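Local coordinates for protein delta toxin (Clostridium perfringens, PDB 2YGT) that is a haemolytic beta-pore-forming toxin, related to the leukocidin/hemolysin toxins, that probably assembles on target-cell membranes and perforates them, at residues V192-Y203 with Y255-R266. Sequence-based numbering, arbitrary orientation.
Sequences VYGNQMFMRSRY and YHIAWDTEWQGR
A chi1 of 178°, which carries the ring of Tyr255 away from its own backbone N, sends it from the beta-hairpin of strands 241-259 and 263-282 into the type I turn Gln196-Met199. Loop 192-203 packs here on the hairpin of a leukocidin/hemolysin-type fold, away from the zinc sites, in what is probably the membrane-facing rim. The turn's backbone sets Phe198 CB over one face of the Tyr255 ring, 4.0 Å from the centroid, a CH-pi contact; chi1, with CG beside the backbone N, swings the Phe198 ring edge-on to that face, a T-shaped pair with planes at 85°. Phe198 also meets Trp89 of strand 84-99 and Phe177 of strand 170-177 edge-to-face. Tyr255 OH donates to Asn195 O at 2.6 Å, in the carbonyl plane on a lone pair, while Asn195 OD1 closes an Asx turn onto Met197 N. Next to it Gly194 and Gly265 form a single beta bridge: Gly265 N donates to Tyr193 O (2.8 Å) and Asn195 N to Gly265 O (2.7 Å). Met199, bent at chi3, tucks CE 3.4 Å from Gly265 N and rests SD against Trp263 CB. Toward the hairpin tip, Trp263 N donates almost straight to Arg202 O (3.0 Å, 171°), while Trp263 NE1 is hydrogen-bonded to Ser204 O. The Tyr193 ring lies between Arg202 CD and Val192 CG1. Its OH shares a hydrogen bond with Tyr203 OH, and a water 2.8 Å from Tyr203 OH donates to Glu262 OE1.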
ATOM      1  N   VAL A 192      23.148   8.715  27.187  1.00 21.93           N
ATOM      2  CA  VAL A 192      24.312   9.374  26.608  1.00 24.81           C
ATOM      3  C   VAL A 192      24.094   9.739  25.138  1.00 23.32           C
ATOM      4  O   VAL A 192      24.224  10.903  24.750  1.00 21.06           O
ATOM      5  CB  VAL A 192      25.576   8.497  26.731  1.00 31.15           C
ATOM      6  CG1 VAL A 192      26.771   9.194  26.088  1.00 27.32           C
ATOM      7  CG2 VAL A 192      25.853   8.170  28.194  1.00 24.94           C
ATOM      8  N   TYR A 193      23.751   8.745  24.324  1.00 25.80           N
ATOM      9  CA  TYR A 193      23.702   8.927  22.875  1.00 20.32           C
ATOM     10  C   TYR A 193      22.310   9.253  22.331  1.00 20.87           C
ATOM     11  O   TYR A 193      22.135   9.424  21.123  1.00 19.83           O
ATOM     12  CB  TYR A 193      24.272   7.690  22.178  1.00 22.30           C
ATOM     13  CG  TYR A 193      25.652   7.322  22.669  1.00 23.67           C
ATOM     14  CD1 TYR A 193      26.756   8.099  22.340  1.00 29.16           C
ATOM     15  CD2 TYR A 193      25.852   6.210  23.475  1.00 27.12           C
ATOM     16  CE1 TYR A 193      28.020   7.773  22.790  1.00 26.91           C
ATOM     17  CE2 TYR A 193      27.112   5.876  23.930  1.00 29.08           C
ATOM     18  CZ  TYR A 193      28.192   6.659  23.586  1.00 27.81           C
ATOM     19  OH  TYR A 193      29.446   6.325  24.040  1.00 29.58           O
ATOM     20  N   GLY A 194      21.327   9.344  23.223  1.00 19.65           N
ATOM     21  CA  GLY A 194      19.962   9.626  22.822  1.00 19.31           C
ATOM     22  C   GLY A 194      19.376   8.493  22.002  1.00 20.89           C
ATOM     23  O   GLY A 194      19.574   7.323  22.324  1.00 22.85           O
ATOM     24  N   ASN A 195      18.652   8.839  20.942  1.00 21.14           N
ATOM     25  CA  ASN A 195      18.086   7.850  20.032  1.00 18.23           C
ATOM     26  C   ASN A 195      19.043   7.607  18.872  1.00 22.38           C
ATOM     27  O   ASN A 195      19.312   8.515  18.087  1.00 18.69           O
ATOM     28  CB  ASN A 195      16.722   8.320  19.514  1.00 18.00           C
ATOM     29  CG  ASN A 195      16.085   7.330  18.548  1.00 22.91           C
ATOM     30  OD1 ASN A 195      16.752   6.782  17.671  1.00 23.86           O
ATOM     31  ND2 ASN A 195      14.783   7.109  18.700  1.00 17.27           N
ATOM     32  N   GLN A 196      19.542   6.378  18.758  1.00 18.32           N
ATOM     33  CA  GLN A 196      20.616   6.070  17.815  1.00 18.63           C
ATOM     34  C   GLN A 196      20.153   5.301  16.578  1.00 18.37           C
ATOM     35  O   GLN A 196      20.966   4.682  15.888  1.00 28.19           O
ATOM     36  CB  GLN A 196      21.715   5.263  18.514  1.00 18.92           C
ATOM     37  CG  GLN A 196      22.096   5.761  19.896  1.00 19.14           C
ATOM     38  CD  GLN A 196      22.832   4.706  20.705  1.00 26.71           C
ATOM     39  OE1 GLN A 196      23.978   4.365  20.410  1.00 19.79           O
ATOM     40  NE2 GLN A 196      22.169   4.182  21.729  1.00 19.12           N
ATOM     41  N   MET A 197      18.858   5.348  16.284  1.00 18.45           N
ATOM     42  CA  MET A 197      18.308   4.523  15.213  1.00 17.67           C
ATOM     43  C   MET A 197      18.971   4.741  13.847  1.00 17.99           C
ATOM     44  O   MET A 197      19.199   3.779  13.113  1.00 21.16           O
ATOM     45  CB  MET A 197      16.778   4.645  15.130  1.00 21.58           C
ATOM     46  CG  MET A 197      16.253   6.011  14.736  1.00 31.14           C
ATOM     47  SD  MET A 197      14.462   6.116  14.982  1.00 31.01           S
ATOM     48  CE  MET A 197      13.917   4.658  14.108  1.00 16.50           C
ATOM     49  N   PHE A 198      19.290   5.988  13.511  1.00 18.34           N
ATOM     50  CA  PHE A 198      19.926   6.275  12.222  1.00 22.76           C
ATOM     51  C   PHE A 198      21.320   6.886  12.370  1.00 19.42           C
ATOM     52  O   PHE A 198      21.837   7.520  11.450  1.00 19.92           O
ATOM     53  CB  PHE A 198      19.032   7.169  11.355  1.00 18.74           C
ATOM     54  CG  PHE A 198      17.695   6.562  11.040  1.00 24.68           C
ATOM     55  CD1 PHE A 198      17.608   5.293  10.490  1.00 19.70           C
ATOM     56  CD2 PHE A 198      16.523   7.258  11.294  1.00 17.94           C
ATOM     57  CE1 PHE A 198      16.379   4.727  10.204  1.00 17.86           C
ATOM     58  CE2 PHE A 198      15.291   6.700  11.007  1.00 26.27           C
ATOM     59  CZ  PHE A 198      15.221   5.429  10.462  1.00 20.67           C
ATOM     60  N   MET A 199      21.922   6.675  13.534  1.00 19.49           N
ATOM     61  CA  MET A 199      23.261   7.176  13.823  1.00 22.22           C
ATOM     62  C   MET A 199      24.340   6.176  13.379  1.00 27.92           C
ATOM     63  O   MET A 199      24.400   5.050  13.872  1.00 20.33           O
ATOM     64  CB  MET A 199      23.381   7.486  15.319  1.00 20.09           C
ATOM     65  CG  MET A 199      24.661   8.186  15.728  1.00 20.77           C
ATOM     66  SD  MET A 199      24.857   8.227  17.526  1.00 29.49           S
ATOM     67  CE  MET A 199      23.378   9.111  18.003  1.00 20.25           C
ATOM     68  N   ARG A 200      25.185   6.590  12.439  1.00 21.15           N
ATOM     69  CA  ARG A 200      26.215   5.705  11.899  1.00 21.65           C
ATOM     70  C   ARG A 200      27.305   5.397  12.924  1.00 28.74           C
ATOM     71  O   ARG A 200      27.827   4.283  12.973  1.00 26.97           O
ATOM     72  CB  ARG A 200      26.839   6.302  10.636  1.00 28.27           C
ATOM     73  CG  ARG A 200      27.825   5.376   9.945  1.00 27.40           C
ATOM     74  CD  ARG A 200      28.278   5.944   8.610  1.00 44.07           C
ATOM     75  NE  ARG A 200      28.649   4.885   7.675  1.00 64.18           N
ATOM     76  CZ  ARG A 200      29.896   4.476   7.456  1.00 71.77           C
ATOM     77  NH1 ARG A 200      30.908   5.040   8.102  1.00 74.82           N
ATOM     78  NH2 ARG A 200      30.131   3.505   6.583  1.00 71.05           N
ATOM     79  N   SER A 201      27.649   6.390  13.735  1.00 24.19           N
ATOM     80  CA  SER A 201      28.671   6.212  14.755  1.00 32.46           C
ATOM     81  C   SER A 201      28.503   7.239  15.861  1.00 30.63           C
ATOM     82  O   SER A 201      27.815   8.246  15.690  1.00 23.61           O
ATOM     83  CB  SER A 201      30.071   6.317  14.149  1.00 35.55           C
ATOM     84  OG  SER A 201      30.447   7.669  13.956  1.00 24.07           O
ATOM     85  N   ARG A 202      29.144   6.981  16.995  1.00 27.51           N
ATOM     86  CA  ARG A 202      29.010   7.836  18.168  1.00 24.09           C
ATOM     87  C   ARG A 202      30.123   8.875  18.263  1.00 26.35           C
ATOM     88  O   ARG A 202      29.996   9.858  18.990  1.00 36.71           O
ATOM     89  CB  ARG A 202      28.998   6.977  19.433  1.00 30.63           C
ATOM     90  CG  ARG A 202      27.966   5.862  19.401  1.00 37.01           C
ATOM     91  CD  ARG A 202      28.284   4.781  20.421  1.00 39.09           C
ATOM     92  NE  ARG A 202      27.169   3.854  20.598  1.00 45.59           N
ATOM     93  CZ  ARG A 202      27.167   2.849  21.468  1.00 55.03           C
ATOM     94  NH1 ARG A 202      28.224   2.639  22.241  1.00 63.35           N
ATOM     95  NH2 ARG A 202      26.109   2.055  21.569  1.00 53.27           N
ATOM     96  N   TYR A 203      31.209   8.660  17.525  1.00 25.83           N
ATOM     97  CA  TYR A 203      32.389   9.505  17.671  1.00 26.29           C
ATOM     98  C   TYR A 203      33.040   9.927  16.353  1.00 25.72           C
ATOM     99  O   TYR A 203      34.119  10.515  16.357  1.00 29.09           O
ATOM    100  CB  TYR A 203      33.418   8.806  18.565  1.00 25.43           C
ATOM    101  CG  TYR A 203      32.910   8.542  19.962  1.00 27.09           C
ATOM    102  CD1 TYR A 203      32.851   9.565  20.900  1.00 27.43           C
ATOM    103  CD2 TYR A 203      32.471   7.280  20.338  1.00 24.46           C
ATOM    104  CE1 TYR A 203      32.378   9.339  22.177  1.00 28.78           C
ATOM    105  CE2 TYR A 203      31.995   7.041  21.616  1.00 24.07           C
ATOM    106  CZ  TYR A 203      31.952   8.074  22.530  1.00 33.66           C
ATOM    107  OH  TYR A 203      31.479   7.847  23.803  1.00 32.26           O
ATOM    108  N   TYR A 255      15.051  13.456  12.044  1.00 19.89           N
ATOM    109  CA  TYR A 255      16.009  12.822  12.939  1.00 19.69           C
ATOM    110  C   TYR A 255      17.249  13.703  13.061  1.00 20.39           C
ATOM    111  O   TYR A 255      18.012  13.856  12.108  1.00 20.80           O
ATOM    112  CB  TYR A 255      16.382  11.428  12.427  1.00 19.21           C
ATOM    113  CG  TYR A 255      17.407  10.711  13.282  1.00 28.00           C
ATOM    114  CD1 TYR A 255      17.044  10.120  14.486  1.00 18.69           C
ATOM    115  CD2 TYR A 255      18.737  10.631  12.885  1.00 19.51           C
ATOM    116  CE1 TYR A 255      17.981   9.470  15.272  1.00 25.39           C
ATOM    117  CE2 TYR A 255      19.677   9.982  13.660  1.00 19.50           C
ATOM    118  CZ  TYR A 255      19.296   9.404  14.851  1.00 21.13           C
ATOM    119  OH  TYR A 255      20.230   8.758  15.622  1.00 21.40           O
ATOM    120  N   HIS A 256      17.429  14.297  14.237  1.00 20.59           N
ATOM    121  CA  HIS A 256      18.551  15.193  14.492  1.00 21.95           C
ATOM    122  C   HIS A 256      19.698  14.467  15.180  1.00 25.14           C
ATOM    123  O   HIS A 256      19.481  13.705  16.121  1.00 20.66           O
ATOM    124  CB  HIS A 256      18.113  16.351  15.393  1.00 21.72           C
ATOM    125  CG  HIS A 256      17.181  17.322  14.734  1.00 35.25           C
ATOM    126  ND1 HIS A 256      17.455  18.669  14.643  1.00 34.10           N
ATOM    127  CD2 HIS A 256      15.979  17.140  14.139  1.00 33.74           C
ATOM    128  CE1 HIS A 256      16.462  19.277  14.018  1.00 31.29           C
ATOM    129  NE2 HIS A 256      15.554  18.371  13.701  1.00 31.83           N
ATOM    130  N   ILE A 257      20.916  14.706  14.707  1.00 24.23           N
ATOM    131  CA  ILE A 257      22.103  14.366  15.485  1.00 21.85           C
ATOM    132  C   ILE A 257      22.832  15.646  15.888  1.00 26.66           C
ATOM    133  O   ILE A 257      23.031  16.543  15.068  1.00 23.33           O
ATOM    134  CB  ILE A 257      23.063  13.411  14.736  1.00 21.89           C
ATOM    135  CG1 ILE A 257      23.485  14.007  13.391  1.00 22.53           C
ATOM    136  CG2 ILE A 257      22.418  12.047  14.554  1.00 21.11           C
ATOM    137  CD1 ILE A 257      24.560  13.209  12.685  1.00 22.78           C
ATOM    138  N   ALA A 258      23.202  15.732  17.159  1.00 22.69           N
ATOM    139  CA  ALA A 258      23.884  16.908  17.683  1.00 26.44           C
ATOM    140  C   ALA A 258      25.108  16.485  18.480  1.00 29.72           C
ATOM    141  O   ALA A 258      25.037  15.581  19.311  1.00 23.07           O
ATOM    142  CB  ALA A 258      22.941  17.726  18.551  1.00 23.50           C
ATOM    143  N   TRP A 259      26.231  17.144  18.219  1.00 24.42           N
ATOM    144  CA  TRP A 259      27.488  16.789  18.861  1.00 27.43           C
ATOM    145  C   TRP A 259      27.734  17.588  20.136  1.00 25.05           C
ATOM    146  O   TRP A 259      27.785  18.815  20.112  1.00 35.07           O
ATOM    147  CB  TRP A 259      28.658  16.988  17.894  1.00 31.78           C
ATOM    148  CG  TRP A 259      29.985  16.646  18.496  1.00 31.31           C
ATOM    149  CD1 TRP A 259      30.819  17.487  19.171  1.00 26.58           C
ATOM    150  CD2 TRP A 259      30.635  15.366  18.481  1.00 28.12           C
ATOM    151  NE1 TRP A 259      31.945  16.814  19.575  1.00 31.43           N
ATOM    152  CE2 TRP A 259      31.858  15.511  19.164  1.00 28.33           C
ATOM    153  CE3 TRP A 259      30.299  14.114  17.951  1.00 31.82           C
ATOM    154  CZ2 TRP A 259      32.749  14.451  19.335  1.00 28.38           C
ATOM    155  CZ3 TRP A 259      31.187  13.061  18.124  1.00 35.59           C
ATOM    156  CH2 TRP A 259      32.397  13.238  18.810  1.00 31.02           C
ATOM    157  N   ASP A 260      27.880  16.879  21.249  1.00 34.61           N
ATOM    158  CA  ASP A 260      28.317  17.483  22.499  1.00 33.67           C
ATOM    159  C   ASP A 260      29.791  17.145  22.666  1.00 36.35           C
ATOM    160  O   ASP A 260      30.662  17.930  22.298  1.00 43.37           O
ATOM    161  CB  ASP A 260      27.499  16.945  23.674  1.00 39.63           C
ATOM    162  CG  ASP A 260      27.692  17.758  24.941  1.00 51.14           C
ATOM    163  OD1 ASP A 260      28.419  18.773  24.892  1.00 43.24           O
ATOM    164  OD2 ASP A 260      27.116  17.380  25.983  1.00 60.72           O
ATOM    165  N   THR A 261      30.063  15.969  23.223  1.00 27.79           N
ATOM    166  CA  THR A 261      31.395  15.376  23.158  1.00 29.01           C
ATOM    167  C   THR A 261      31.242  13.994  22.528  1.00 24.56           C
ATOM    168  O   THR A 261      32.124  13.138  22.608  1.00 25.90           O
ATOM    169  CB  THR A 261      32.059  15.285  24.544  1.00 25.29           C
ATOM    170  OG1 THR A 261      31.200  14.572  25.442  1.00 35.82           O
ATOM    171  CG2 THR A 261      32.310  16.679  25.093  1.00 26.56           C
ATOM    172  N   GLU A 262      30.089  13.805  21.901  1.00 25.49           N
ATOM    173  CA  GLU A 262      29.755  12.599  21.163  1.00 33.63           C
ATOM    174  C   GLU A 262      28.473  12.924  20.419  1.00 33.48           C
ATOM    175  O   GLU A 262      27.833  13.938  20.702  1.00 23.64           O
ATOM    176  CB  GLU A 262      29.519  11.418  22.105  1.00 33.40           C
ATOM    177  CG  GLU A 262      28.279  11.565  22.976  1.00 30.96           C
ATOM    178  CD  GLU A 262      28.510  12.478  24.163  1.00 39.28           C
ATOM    179  OE1 GLU A 262      29.348  12.131  25.023  1.00 35.13           O
ATOM    180  OE2 GLU A 262      27.853  13.538  24.239  1.00 45.43           O
ATOM    181  N   TRP A 263      28.093  12.083  19.466  1.00 20.30           N
ATOM    182  CA  TRP A 263      26.828  12.294  18.774  1.00 20.03           C
ATOM    183  C   TRP A 263      25.664  11.862  19.657  1.00 20.12           C
ATOM    184  O   TRP A 263      25.689  10.787  20.256  1.00 19.76           O
ATOM    185  CB  TRP A 263      26.795  11.555  17.434  1.00 22.88           C
ATOM    186  CG  TRP A 263      27.633  12.202  16.373  1.00 21.54           C
ATOM    187  CD1 TRP A 263      28.755  11.692  15.790  1.00 18.51           C
ATOM    188  CD2 TRP A 263      27.420  13.488  15.776  1.00 23.52           C
ATOM    189  NE1 TRP A 263      29.252  12.576  14.862  1.00 18.71           N
ATOM    190  CE2 TRP A 263      28.450  13.688  14.835  1.00 23.89           C
ATOM    191  CE3 TRP A 263      26.457  14.488  15.942  1.00 25.01           C
ATOM    192  CZ2 TRP A 263      28.546  14.847  14.066  1.00 22.18           C
ATOM    193  CZ3 TRP A 263      26.554  15.635  15.178  1.00 20.63           C
ATOM    194  CH2 TRP A 263      27.589  15.806  14.253  1.00 23.13           C
ATOM    195  N   GLN A 264      24.659  12.723  19.750  1.00 20.67           N
ATOM    196  CA  GLN A 264      23.413  12.389  20.421  1.00 23.05           C
ATOM    197  C   GLN A 264      22.280  12.507  19.407  1.00 23.71           C
ATOM    198  O   GLN A 264      22.213  13.479  18.655  1.00 23.14           O
ATOM    199  CB  GLN A 264      23.175  13.322  21.607  1.00 32.28           C
ATOM    200  CG  GLN A 264      21.900  13.029  22.375  1.00 48.77           C
ATOM    201  CD  GLN A 264      21.571  14.102  23.394  1.00 57.53           C
ATOM    202  OE1 GLN A 264      22.449  14.833  23.853  1.00 68.70           O
ATOM    203  NE2 GLN A 264      20.297  14.202  23.754  1.00 52.55           N
ATOM    204  N   GLY A 265      21.398  11.511  19.381  1.00 20.84           N
ATOM    205  CA  GLY A 265      20.337  11.469  18.393  1.00 19.38           C
ATOM    206  C   GLY A 265      18.961  11.756  18.959  1.00 19.91           C
ATOM    207  O   GLY A 265      18.668  11.412  20.103  1.00 20.25           O
ATOM    208  N   ARG A 266      18.116  12.395  18.157  1.00 20.03           N
ATOM    209  CA  ARG A 266      16.735  12.644  18.554  1.00 28.03           C
ATOM    210  C   ARG A 266      15.803  12.801  17.357  1.00 26.74           C
ATOM    211  O   ARG A 266      16.127  13.486  16.388  1.00 26.06           O
ATOM    212  CB  ARG A 266      16.636  13.871  19.458  1.00 31.00           C
ATOM    213  CG  ARG A 266      15.210  14.206  19.838  1.00 42.58           C
ATOM    214  CD  ARG A 266      15.149  15.010  21.115  1.00 50.27           C
ATOM    215  NE  ARG A 266      13.857  14.853  21.772  1.00 49.30           N
ATOM    216  CZ  ARG A 266      13.602  15.251  23.012  1.00 49.54           C
ATOM    217  NH1 ARG A 266      14.555  15.831  23.731  1.00 47.75           N
ATOM    218  NH2 ARG A 266      12.398  15.066  23.534  1.00 56.98           N
TER
HETATM  219  O   HOH W   1      31.040   9.984  25.489  1.00 33.54           O